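Local coordinates for flagellar hook-associated protein (Burkholderia pseudomallei, PDB 4UT1) that probably serves as a structural protein of the bacterial flagellum, helping to form the junction between hook and filament, at residues T97-L102 with G605-Q610; T118-G123 with S316-Q321; T170-Q175 with G286-G291; S369-S374 with G406-S411; S442-A447 with L575-L580. One frame throughout, in Å; residues are numbered along the deposited sequence.

Contact 1: residues T97-L102 with G605-Q610. With EDO (1,2-ethanediol), chain B.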
# COMPACT_ATOMS: atom_id res chain seq x y z
N THR A 97 -9.98 -5.21 21.89
CA THR A 97 -9.78 -3.86 22.40
C THR A 97 -8.99 -3.01 21.40
O THR A 97 -9.34 -1.86 21.12
CB THR A 97 -9.07 -3.87 23.77
OG1 THR A 97 -9.93 -4.49 24.73
CG2 THR A 97 -8.77 -2.46 24.23
N LEU A 98 -7.95 -3.60 20.82
CA LEU A 98 -7.08 -2.86 19.92
C LEU A 98 -7.77 -2.56 18.59
O LEU A 98 -7.65 -1.45 18.06
CB LEU A 98 -5.79 -3.64 19.67
CG LEU A 98 -4.83 -3.71 20.85
CD1 LEU A 98 -3.74 -4.71 20.56
CD2 LEU A 98 -4.24 -2.34 21.13
N VAL A 99 -8.48 -3.54 18.05
CA VAL A 99 -9.12 -3.31 16.75
C VAL A 99 -10.34 -2.42 16.94
O VAL A 99 -10.69 -1.65 16.05
CB VAL A 99 -9.49 -4.64 16.04
CG1 VAL A 99 -10.48 -5.43 16.85
CG2 VAL A 99 -10.04 -4.37 14.63
N ALA A 100 -10.98 -2.50 18.10
CA ALA A 100 -12.11 -1.61 18.37
C ALA A 100 -11.62 -0.16 18.41
O ALA A 100 -12.25 0.75 17.85
CB ALA A 100 -12.80 -1.98 19.68
N GLN A 101 -10.48 0.05 19.07
CA GLN A 101 -9.81 1.35 19.08
C GLN A 101 -9.53 1.86 17.66
O GLN A 101 -9.85 2.99 17.32
CB GLN A 101 -8.51 1.29 19.89
CG GLN A 101 -7.78 2.63 19.96
CD GLN A 101 -6.40 2.54 20.59
OE1 GLN A 101 -5.58 3.45 20.45
NE2 GLN A 101 -6.14 1.44 21.30
N LEU A 102 -8.91 1.01 16.84
CA LEU A 102 -8.64 1.37 15.45
C LEU A 102 -9.93 1.67 14.68
O LEU A 102 -10.02 2.67 13.96
CB LEU A 102 -7.86 0.24 14.76
CG LEU A 102 -7.50 0.51 13.29
CD1 LEU A 102 -6.58 1.73 13.15
CD2 LEU A 102 -6.88 -0.73 12.65
N GLY A 605 -13.64 -2.99 10.24
CA GLY A 605 -14.95 -3.08 10.85
C GLY A 605 -15.44 -4.50 11.07
O GLY A 605 -16.01 -4.83 12.11
N ASN A 606 -15.19 -5.35 10.08
CA ASN A 606 -15.63 -6.73 10.14
C ASN A 606 -14.83 -7.50 11.19
O ASN A 606 -15.37 -8.33 11.90
CB ASN A 606 -15.50 -7.40 8.77
CG ASN A 606 -16.46 -6.82 7.75
OD1 ASN A 606 -17.40 -6.13 8.11
ND2 ASN A 606 -16.21 -7.10 6.48
N ALA A 607 -13.54 -7.18 11.29
CA ALA A 607 -12.69 -7.79 12.32
C ALA A 607 -13.23 -7.45 13.70
O ALA A 607 -13.37 -8.33 14.56
CB ALA A 607 -11.26 -7.31 12.17
N ALA A 608 -13.55 -6.18 13.91
CA ALA A 608 -14.03 -5.70 15.20
C ALA A 608 -15.35 -6.35 15.60
O ALA A 608 -15.53 -6.75 16.75
CB ALA A 608 -14.16 -4.20 15.19
N SER A 609 -16.29 -6.46 14.65
CA SER A 609 -17.59 -7.04 15.01
C SER A 609 -17.45 -8.54 15.30
O SER A 609 -18.10 -9.04 16.21
CB SER A 609 -18.64 -6.78 13.92
OG SER A 609 -18.24 -7.30 12.67
N GLN A 610 -16.60 -9.24 14.56
CA GLN A 610 -16.42 -10.65 14.84
C GLN A 610 -15.70 -10.82 16.18
O GLN A 610 -16.10 -11.64 17.01
CB GLN A 610 -15.63 -11.36 13.74
CG GLN A 610 -15.42 -12.84 14.03
CD GLN A 610 -16.73 -13.59 14.23
OE1 GLN A 610 -17.59 -13.58 13.35
NE2 GLN A 610 -16.88 -14.23 15.39
C1 EDO B . -19.36 -9.88 11.48
O1 EDO B . -18.05 -9.63 10.96
C2 EDO B . -19.42 -11.33 11.94
O2 EDO B . -20.72 -11.88 11.68

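Contact 2: residues T118-G123 with S316-Q321. With EDO (1,2-ethanediol), chain C.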
# COMPACT_ATOMS: atom_id res chain seq x y z
N THR A 118 -12.94 12.48 -2.89
CA THR A 118 -14.05 12.90 -3.75
C THR A 118 -14.08 14.42 -3.94
O THR A 118 -14.26 14.92 -5.07
CB THR A 118 -15.42 12.46 -3.18
OG1 THR A 118 -15.45 11.04 -3.06
CG2 THR A 118 -16.56 12.92 -4.09
N ASN A 119 -13.90 15.14 -2.85
CA ASN A 119 -13.93 16.60 -2.86
C ASN A 119 -12.78 17.21 -3.66
O ASN A 119 -12.94 18.23 -4.33
CB ASN A 119 -13.93 17.14 -1.43
CG ASN A 119 -15.28 16.99 -0.75
OD1 ASN A 119 -16.27 16.69 -1.40
ND2 ASN A 119 -15.32 17.19 0.57
N TYR A 120 -11.62 16.56 -3.61
CA TYR A 120 -10.47 17.03 -4.37
C TYR A 120 -10.76 16.96 -5.86
O TYR A 120 -10.54 17.92 -6.59
CB TYR A 120 -9.21 16.22 -4.07
CG TYR A 120 -8.06 16.71 -4.92
CD1 TYR A 120 -7.41 17.90 -4.61
CD2 TYR A 120 -7.64 16.00 -6.05
CE1 TYR A 120 -6.37 18.37 -5.40
CE2 TYR A 120 -6.60 16.46 -6.82
CZ TYR A 120 -5.97 17.64 -6.50
OH TYR A 120 -4.94 18.10 -7.27
N PHE A 121 -11.27 15.82 -6.31
CA PHE A 121 -11.58 15.68 -7.73
C PHE A 121 -12.75 16.58 -8.17
O PHE A 121 -12.70 17.12 -9.26
CB PHE A 121 -11.86 14.20 -8.06
CG PHE A 121 -10.62 13.34 -8.02
CD1 PHE A 121 -9.52 13.64 -8.80
CD2 PHE A 121 -10.56 12.23 -7.18
CE1 PHE A 121 -8.37 12.86 -8.75
CE2 PHE A 121 -9.42 11.44 -7.13
CZ PHE A 121 -8.32 11.76 -7.92
N THR A 122 -13.77 16.78 -7.34
CA THR A 122 -14.84 17.68 -7.78
C THR A 122 -14.35 19.13 -7.81
O THR A 122 -14.79 19.93 -8.63
CB THR A 122 -16.12 17.55 -6.94
OG1 THR A 122 -15.89 18.01 -5.60
CG2 THR A 122 -16.60 16.10 -6.92
N GLY A 123 -13.40 19.45 -6.94
CA GLY A 123 -12.76 20.76 -6.98
C GLY A 123 -12.12 21.04 -8.33
O GLY A 123 -12.15 22.17 -8.82
N SER A 316 0.17 9.23 -7.71
CA SER A 316 0.71 8.81 -8.99
C SER A 316 -0.24 9.18 -10.13
O SER A 316 0.19 9.70 -11.16
CB SER A 316 0.98 7.31 -9.00
OG SER A 316 2.06 6.99 -8.13
N GLN A 317 -1.52 8.90 -9.96
CA GLN A 317 -2.52 9.23 -10.98
C GLN A 317 -2.64 10.72 -11.24
O GLN A 317 -2.77 11.15 -12.38
CB GLN A 317 -3.88 8.70 -10.59
CG GLN A 317 -4.04 7.22 -10.74
CD GLN A 317 -5.44 6.78 -10.40
OE1 GLN A 317 -6.35 6.90 -11.22
NE2 GLN A 317 -5.63 6.31 -9.17
N VAL A 318 -2.65 11.51 -10.18
CA VAL A 318 -2.83 12.94 -10.31
C VAL A 318 -1.59 13.53 -10.97
O VAL A 318 -1.69 14.31 -11.92
CB VAL A 318 -3.13 13.60 -8.93
CG1 VAL A 318 -2.93 15.11 -8.99
CG2 VAL A 318 -4.54 13.25 -8.49
N ASN A 319 -0.42 13.09 -10.51
CA ASN A 319 0.84 13.55 -11.07
C ASN A 319 0.93 13.23 -12.56
O ASN A 319 1.36 14.06 -13.35
CB ASN A 319 2.03 12.93 -10.33
CG ASN A 319 2.22 13.52 -8.95
OD1 ASN A 319 1.64 14.55 -8.63
ND2 ASN A 319 3.02 12.85 -8.11
N ALA A 320 0.51 12.02 -12.93
CA ALA A 320 0.63 11.58 -14.32
C ALA A 320 -0.30 12.38 -15.22
O ALA A 320 0.07 12.74 -16.36
CB ALA A 320 0.31 10.08 -14.45
N GLN A 321 -1.51 12.65 -14.73
CA GLN A 321 -2.48 13.41 -15.51
C GLN A 321 -2.11 14.89 -15.58
O GLN A 321 -2.32 15.53 -16.60
CB GLN A 321 -3.90 13.25 -14.94
CG GLN A 321 -5.02 13.72 -15.88
CD GLN A 321 -5.02 12.99 -17.22
OE1 GLN A 321 -4.99 11.76 -17.27
NE2 GLN A 321 -5.05 13.74 -18.32
C1 EDO C . -12.38 20.44 2.10
O1 EDO C . -11.41 21.39 1.64
C2 EDO C . -12.57 19.35 1.04
O2 EDO C . -12.30 18.04 1.57

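Contact 3: residues T170-Q175 with G286-G291. With EDO (1,2-ethanediol), chain M.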
# COMPACT_ATOMS: atom_id res chain seq x y z
N THR A 170 6.37 -4.98 25.88
CA THR A 170 7.39 -4.90 26.93
C THR A 170 6.79 -5.03 28.33
O THR A 170 7.31 -5.76 29.18
CB THR A 170 8.20 -3.59 26.84
OG1 THR A 170 8.87 -3.55 25.58
CG2 THR A 170 9.23 -3.49 27.97
N ASP A 171 5.68 -4.33 28.57
CA ASP A 171 5.01 -4.42 29.86
C ASP A 171 4.57 -5.85 30.12
O ASP A 171 4.69 -6.35 31.24
CB ASP A 171 3.81 -3.49 29.95
CG ASP A 171 4.22 -2.05 30.13
OD1 ASP A 171 5.42 -1.82 30.40
OD2 ASP A 171 3.36 -1.16 30.01
N THR A 172 4.09 -6.50 29.06
CA THR A 172 3.59 -7.86 29.18
C THR A 172 4.74 -8.79 29.57
O THR A 172 4.59 -9.66 30.43
CB THR A 172 2.93 -8.34 27.89
OG1 THR A 172 1.80 -7.51 27.60
CG2 THR A 172 2.46 -9.79 28.03
N VAL A 173 5.90 -8.58 28.95
CA VAL A 173 7.08 -9.40 29.23
C VAL A 173 7.59 -9.17 30.65
O VAL A 173 8.01 -10.11 31.32
CB VAL A 173 8.20 -9.13 28.21
CG1 VAL A 173 9.55 -9.59 28.75
CG2 VAL A 173 7.90 -9.85 26.91
N THR A 174 7.57 -7.93 31.11
CA THR A 174 8.01 -7.63 32.48
C THR A 174 7.14 -8.40 33.47
O THR A 174 7.65 -8.98 34.44
CB THR A 174 7.96 -6.12 32.78
OG1 THR A 174 8.76 -5.41 31.83
CG2 THR A 174 8.51 -5.84 34.17
N GLN A 175 5.84 -8.42 33.23
CA GLN A 175 4.94 -9.13 34.13
C GLN A 175 5.15 -10.63 34.05
O GLN A 175 5.17 -11.31 35.07
CB GLN A 175 3.49 -8.79 33.83
CG GLN A 175 3.20 -7.32 34.00
CD GLN A 175 1.72 -7.04 33.95
OE1 GLN A 175 0.90 -7.94 34.17
NE2 GLN A 175 1.36 -5.79 33.66
N GLY A 286 -1.74 -16.95 22.44
CA GLY A 286 -2.39 -16.87 23.73
C GLY A 286 -2.00 -15.65 24.51
O GLY A 286 -0.90 -15.11 24.33
N GLY A 287 -2.90 -15.22 25.40
CA GLY A 287 -2.66 -14.13 26.31
C GLY A 287 -2.54 -12.78 25.64
O GLY A 287 -2.73 -12.66 24.42
N ALA A 288 -2.21 -11.77 26.43
CA ALA A 288 -2.02 -10.42 25.89
C ALA A 288 -1.00 -10.46 24.76
O ALA A 288 -1.14 -9.77 23.76
CB ALA A 288 -1.59 -9.46 26.98
N LEU A 289 0.02 -11.30 24.94
CA LEU A 289 1.07 -11.46 23.95
C LEU A 289 0.48 -11.78 22.59
O LEU A 289 0.69 -11.06 21.62
CB LEU A 289 2.04 -12.55 24.38
CG LEU A 289 3.52 -12.19 24.30
CD1 LEU A 289 3.79 -10.94 25.13
CD2 LEU A 289 4.40 -13.36 24.77
N GLY A 290 -0.29 -12.86 22.53
CA GLY A 290 -0.84 -13.33 21.27
C GLY A 290 -1.85 -12.36 20.67
O GLY A 290 -1.92 -12.21 19.45
N GLY A 291 -2.63 -11.73 21.53
CA GLY A 291 -3.61 -10.74 21.08
C GLY A 291 -2.93 -9.52 20.50
O GLY A 291 -3.38 -8.95 19.49
C1 EDO M . 0.36 -6.18 30.62
O1 EDO M . -0.12 -6.97 29.53
C2 EDO M . -0.05 -4.73 30.43
O2 EDO M . 0.15 -4.34 29.07

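Contact 4: residues S369-S374 with G406-S411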
# COMPACT_ATOMS: atom_id res chain seq x y z
N SER A 369 0.19 -4.85 0.29
CA SER A 369 0.65 -5.61 1.47
C SER A 369 2.11 -5.32 1.86
O SER A 369 2.72 -4.36 1.38
CB SER A 369 0.47 -7.12 1.25
OG SER A 369 0.63 -7.83 2.49
N ASP A 370 2.65 -6.15 2.76
CA ASP A 370 4.05 -6.07 3.18
C ASP A 370 4.74 -7.36 2.73
O ASP A 370 4.11 -8.42 2.74
CB ASP A 370 4.24 -5.96 4.70
CG ASP A 370 3.62 -4.72 5.32
OD1 ASP A 370 3.50 -3.67 4.65
OD2 ASP A 370 3.27 -4.81 6.53
N TYR A 371 6.02 -7.28 2.40
CA TYR A 371 6.69 -8.45 1.83
C TYR A 371 8.06 -8.72 2.41
O TYR A 371 8.69 -7.85 3.02
CB TYR A 371 6.82 -8.30 0.30
CG TYR A 371 5.52 -7.87 -0.31
CD1 TYR A 371 4.54 -8.80 -0.65
CD2 TYR A 371 5.23 -6.52 -0.48
CE1 TYR A 371 3.32 -8.39 -1.17
CE2 TYR A 371 4.02 -6.10 -1.00
CZ TYR A 371 3.06 -7.04 -1.34
OH TYR A 371 1.86 -6.60 -1.85
N ALA A 372 8.54 -9.94 2.21
CA ALA A 372 9.95 -10.23 2.43
C ALA A 372 10.48 -10.82 1.13
O ALA A 372 9.82 -11.68 0.54
CB ALA A 372 10.14 -11.19 3.60
N LEU A 373 11.62 -10.32 0.67
CA LEU A 373 12.37 -10.93 -0.43
C LEU A 373 13.51 -11.77 0.14
O LEU A 373 14.42 -11.25 0.81
CB LEU A 373 12.94 -9.88 -1.38
CG LEU A 373 13.57 -10.51 -2.63
CD1 LEU A 373 12.49 -10.77 -3.64
CD2 LEU A 373 14.63 -9.58 -3.18
N SER A 374 13.48 -13.07 -0.13
CA SER A 374 14.47 -13.97 0.44
C SER A 374 15.23 -14.66 -0.67
O SER A 374 14.72 -14.83 -1.77
CB SER A 374 13.80 -15.00 1.36
OG SER A 374 12.81 -15.73 0.66
N GLY A 406 5.35 -9.43 -8.74
CA GLY A 406 4.13 -8.98 -8.10
C GLY A 406 3.88 -7.48 -8.03
O GLY A 406 3.29 -6.98 -7.07
N GLY A 407 4.33 -6.76 -9.06
CA GLY A 407 4.07 -5.33 -9.15
C GLY A 407 5.25 -4.48 -8.71
O GLY A 407 5.19 -3.25 -8.76
N LEU A 408 6.31 -5.15 -8.27
CA LEU A 408 7.50 -4.47 -7.76
C LEU A 408 8.73 -4.69 -8.62
O LEU A 408 8.98 -5.80 -9.09
CB LEU A 408 7.82 -4.96 -6.35
CG LEU A 408 6.74 -4.75 -5.30
CD1 LEU A 408 7.18 -5.38 -3.98
CD2 LEU A 408 6.47 -3.24 -5.14
N LYS A 409 9.52 -3.64 -8.78
CA LYS A 409 10.84 -3.74 -9.38
C LYS A 409 11.86 -3.82 -8.25
O LYS A 409 11.96 -2.90 -7.43
CB LYS A 409 11.13 -2.56 -10.30
CG LYS A 409 10.23 -2.50 -11.54
CD LYS A 409 10.51 -1.26 -12.40
CE LYS A 409 9.54 -1.15 -13.57
NZ LYS A 409 9.57 0.21 -14.19
N LEU A 410 12.61 -4.91 -8.21
CA LEU A 410 13.53 -5.15 -7.10
C LEU A 410 14.96 -5.16 -7.61
O LEU A 410 15.31 -5.94 -8.51
CB LEU A 410 13.18 -6.46 -6.40
CG LEU A 410 11.77 -6.54 -5.81
CD1 LEU A 410 10.97 -7.67 -6.44
CD2 LEU A 410 11.83 -6.69 -4.30
N SER A 411 15.78 -4.29 -7.05
CA SER A 411 17.16 -4.16 -7.48
C SER A 411 18.16 -4.32 -6.33
O SER A 411 18.09 -3.62 -5.33
CB SER A 411 17.36 -2.82 -8.17
OG SER A 411 16.61 -2.82 -9.36

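Contact 5: residues S442-A447 with L575-L580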
# COMPACT_ATOMS: atom_id res chain seq x y z
N SER A 442 -1.59 27.96 -9.60
CA SER A 442 -1.21 28.09 -11.00
C SER A 442 -0.54 26.82 -11.54
O SER A 442 -0.46 26.61 -12.76
CB SER A 442 -0.26 29.28 -11.19
OG SER A 442 -0.93 30.50 -10.85
N ALA A 443 -0.06 25.97 -10.63
CA ALA A 443 0.61 24.74 -11.05
C ALA A 443 -0.36 23.68 -11.57
O ALA A 443 0.07 22.70 -12.19
CB ALA A 443 1.44 24.16 -9.89
N ILE A 444 -1.65 23.84 -11.30
CA ILE A 444 -2.64 22.93 -11.86
C ILE A 444 -2.68 23.14 -13.39
O ILE A 444 -2.92 24.24 -13.86
CB ILE A 444 -4.03 23.15 -11.24
CG1 ILE A 444 -3.97 22.86 -9.73
CG2 ILE A 444 -5.08 22.25 -11.90
CD1 ILE A 444 -5.18 23.35 -8.97
N ALA A 445 -2.38 22.09 -14.14
CA ALA A 445 -2.32 22.18 -15.59
C ALA A 445 -3.69 21.87 -16.18
O ALA A 445 -3.96 20.74 -16.57
CB ALA A 445 -1.26 21.24 -16.14
N ALA A 446 -4.56 22.87 -16.25
CA ALA A 446 -5.95 22.66 -16.64
C ALA A 446 -6.13 22.50 -18.14
O ALA A 446 -7.10 21.90 -18.58
CB ALA A 446 -6.81 23.81 -16.13
N ALA A 447 -5.20 23.03 -18.91
CA ALA A 447 -5.34 23.06 -20.37
C ALA A 447 -4.71 21.85 -21.05
O ALA A 447 -3.72 21.30 -20.57
CB ALA A 447 -4.74 24.33 -20.91
N LEU A 575 -10.60 18.73 -16.55
CA LEU A 575 -11.72 17.81 -16.67
C LEU A 575 -11.22 16.37 -16.55
O LEU A 575 -11.82 15.55 -15.84
CB LEU A 575 -12.47 18.01 -18.00
CG LEU A 575 -13.64 17.04 -18.22
CD1 LEU A 575 -14.67 17.23 -17.14
CD2 LEU A 575 -14.30 17.22 -19.59
N ALA A 576 -10.12 16.06 -17.23
CA ALA A 576 -9.53 14.73 -17.17
C ALA A 576 -9.06 14.41 -15.74
O ALA A 576 -9.29 13.31 -15.22
CB ALA A 576 -8.38 14.61 -18.16
N LEU A 577 -8.40 15.38 -15.10
CA LEU A 577 -7.99 15.21 -13.70
C LEU A 577 -9.17 14.85 -12.82
O LEU A 577 -9.09 13.91 -12.03
CB LEU A 577 -7.32 16.49 -13.17
CG LEU A 577 -5.87 16.72 -13.58
CD1 LEU A 577 -5.55 18.20 -13.48
CD2 LEU A 577 -4.92 15.89 -12.69
N SER A 578 -10.27 15.60 -12.96
CA SER A 578 -11.47 15.40 -12.14
C SER A 578 -12.08 14.01 -12.33
O SER A 578 -12.64 13.44 -11.40
CB SER A 578 -12.53 16.47 -12.44
OG SER A 578 -13.20 16.19 -13.66
N GLN A 579 -11.98 13.47 -13.54
CA GLN A 579 -12.57 12.16 -13.81
C GLN A 579 -11.71 10.98 -13.30
O GLN A 579 -12.15 9.83 -13.34
CB GLN A 579 -12.82 12.02 -15.31
CG GLN A 579 -13.93 12.95 -15.83
CD GLN A 579 -13.98 12.99 -17.35
OE1 GLN A 579 -13.04 12.57 -18.03
NE2 GLN A 579 -15.08 13.51 -17.90
N LEU A 580 -10.51 11.27 -12.81
CA LEU A 580 -9.69 10.23 -12.18
C LEU A 580 -10.39 9.56 -10.99
O LEU A 580 -10.02 8.45 -10.59
CB LEU A 580 -8.36 10.80 -11.71
CG LEU A 580 -7.41 11.18 -12.85
CD1 LEU A 580 -6.16 11.87 -12.31
CD2 LEU A 580 -7.05 9.94 -13.64

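Contact 1: residues T97-L102 with G605-Q610
Val-99 holds its CG1 between the backbone N and the carbonyl carbon (chi1 62°), and this setting swings CG2 to the far side from the nitrogen, with both methyls meeting the turn of Ala-607 and Ala-608. The two branches divide the work. CG1 lies against the helix backbone, 3.9 Å from Ala-608 CA, while CG2 approaches the two alanine methyls, 4.0 Å from Ala-607 CB and 4.2 Å from Ala-608 CB. The same CG2 also comes within 4.0 Å of Ala-608 N. The branched side chain thus rests on a surface of small residues, where short side chains let the valine methyls approach the main chain itself. The pairing joins helices 80-106 and 593-630, which run roughly antiparallel here although their segments stand some five hundred residues apart in sequence; it ties the two ends of the modelled chain into one long helical bundle. Ile-604 and Leu-611 flank Val-99 along helix 593-630, and Thr-299 of helix 287-322 also touches it. Beyond the alanines, a molecule of 1,2-ethanediol, probably from the crystallisation liquor, is hydrogen-bonded through its O1 to Ser-609 OG at 2.9 Å, and the same O1 bonds to Asn-606 O at 3.1 Å. It thereby sits over one turn of the helix, away from Val-99.

Contact 2: residues T118-G123 with S316-Q321
Apolar packing carries the meeting of Tyr-120 and Phe-121 with Val-318, whose CG2 is shared by the two aromatic side chains while CG1 serves Tyr-120. Val-318 CG2 lies 3.9 Å from Phe-121 CE1 and 4.2 Å from Tyr-120 CE2, so it rests in the angle between two rings. CG1 instead approaches the far end of the tyrosine, 4.0 Å from Tyr-120 OH. CB of Tyr-120 points toward helix 287-322, and with CG opposite the backbone N (chi1 178°) ring and valine reach for each other across the gap. Phe-121 leaves its helix to one side of Val-318, and its length brings CE1 and CZ in.

Aromatic contacts form a second group. Tyr-120 CD2 stands 4.1 Å above one face of the Phe-121 ring, toward its rim, so the two rings lie together as one surface against which Val-318 CG2 rests. Tyr-120 has further edge-to-face partners in Phe-314 and Phe-337.

Polar interactions lie away from the interface. Asn-119 ND2 makes a weak hydrogen bond of 3.3 Å to O2 of a 1,2-ethanediol, and Asn-319 is bonded through its amide to the backbone of Leu-336 and Phe-337.

The contact thus joins helix 113-129 to helix 287-322 within the helical domain of the family. Helix 134-193 meets Tyr-120 through Asn-143 and Ala-144, and Leu-593, opening helix 593-630, touches both Phe-121 and Gln-317.

Contact 3: residues T170-Q175 with G286-G291
Thr-172 CG2 and Leu-289 CD1 approach to 3.4 Å, closer than two methyl carbons normally settle, and the leucine adopts an uncommon first torsion (chi1 -131°), which suggests a tightly packed spot. The place is a helix-to-helix crossing in the helical domain: long helix 134-193, here in a predicted coiled-coil region, meets the first turn of helix 287-322. The nearest CA atoms, Thr-172 CA and Leu-289 CA, are 6.8 Å apart, a close approach at which Thr-172 meets Ala-288 and Leu-289. Leu-289 leaves its backbone to one side of the threonine, and its branch end turns in at a slant, bringing CD1 to the methyl and to 3.9 Å from Thr-172 CB. Beside this pair, Ala-288 CB lies 4.0 Å from Thr-172 OG1. Gly-286 and Gly-287 precede Ala-288 with positive phi, which glycine takes readily, and backbone hydrogen bonds pair Ala-288 with Gln-216 and Leu-289 with Leu-217. With OG1 opposite its own carbonyl carbon (chi1 -62°), CG2 of Thr-172 is left to face Leu-289, while the hydroxyl is hydrogen-bonded to Gln-168 O, one turn earlier. O1 of a 1,2-ethanediol, probably from the crystallisation liquor, donates a hydrogen bond of 2.8 Å to Thr-172 OG1.

Contact 4: residues S369-S374 with G406-S411
Leu-408 and Leu-410, two residues apart on their strand and so on one face of it, meet Tyr-371 and Leu-373 of a second strand. The segment opens with Gly-406 and Gly-407, whose backbone angles fit a type I' turn; it links strand 402-405 to strand 408-412 as a tight hairpin. Leu-408 follows as the first residue of the strand, and its CD1 reaches 4.2 Å from CD2 of the Tyr-371 ring, the two side chains crossing at a slant. That ring is anchored at its far end, for Ser-369 N donates to Tyr-371 OH at 3.2 Å with a bent angle of 141°. Lys-409 then points out to the other side, leaving the apolar face unbroken. Leu-410 CD2 faces the fork of Leu-373, 4.2 Å from both Leu-373 CD1 and Leu-373 CD2; the two side chains overlap alongside each other, running in opposite senses. Leu-373 CG is set opposite its backbone N (chi1 -173°), which carries both methyls across to Leu-410. The strands lie far apart, with Leu-373 CA and Leu-410 CA separated by 8.9 Å, so they belong to facing sheets rather than to a hydrogen-bonded pair, as in a beta sandwich. Strand 371-375 lies between strands 421-425 and 380-384 in one antiparallel sheet of the D2-like domain, and strand 408-412 lies between 356-360 and 402-405 in the other.

Contact 5: residues S442-A447 with L575-L580
Ala-445 (phi -91°) is the middle of an inverse gamma turn, closed by a weak hydrogen bond of 3.2 Å from Ala-446 N to Ile-444 O, and this turn brings Ile-444 and Ala-445 to the contact with Leu-577. Against it Leu-577 sends a single methyl: CG sits opposite its own carbonyl carbon (chi1 -79°), directing CD1 to the loop. This CD1 lies 4.4 Å from Ile-444 CG2 and 4.3 Å from Ala-445 O, so the loop offers both an apolar branch and a carbonyl oxygen to the same carbon. That oxygen accepts a hydrogen bond from Asn-573 ND2. The turn sits in the loop between strands 435-436 and 450-454, and the contact seats it against the short helix 572-579, beside Leu-124 of helix 113-129 and Asn-322 at the end of helix 287-322. A further bond, from Ala-445 N to Asn-322 OD1, fastens the loop there, while Ile-444 O accepts from Arg-137 NH1. Within the helix, Leu-575 O receives two donors from the same face of its plane: Ser-578 OG at 2.7 Å and Gln-579 N at 3.1 Å. The serine hydroxyl comes in tilted 24° from that carbonyl plane, folding back onto the preceding turn of the helix.

How the contacts relate
All five contacts are buried, yet they join different parts of the fold. Contacts 1, 2 and 3 pack helices; contact 4 joins two facing sheets of the D2-like domain and contact 5 a loop to a short helix. Helix 287-322 serves both contact 2 and contact 3, whose centres lie about 44 Å apart, on opposite sides of the chain's centre. Contacts 2 and 5 touch directly, Phe-121 lying against Ser-578 and Leu-577, and form one cluster at the same end. Contact 4, its centre about 12 Å from that of the chain, is apolar throughout, whereas contact 5, about 25 Å out, adds a loop carbonyl oxygen to its apolar pair. Among the helix pairs, contact 1 rests on alanines and contact 2 on aromatic rings.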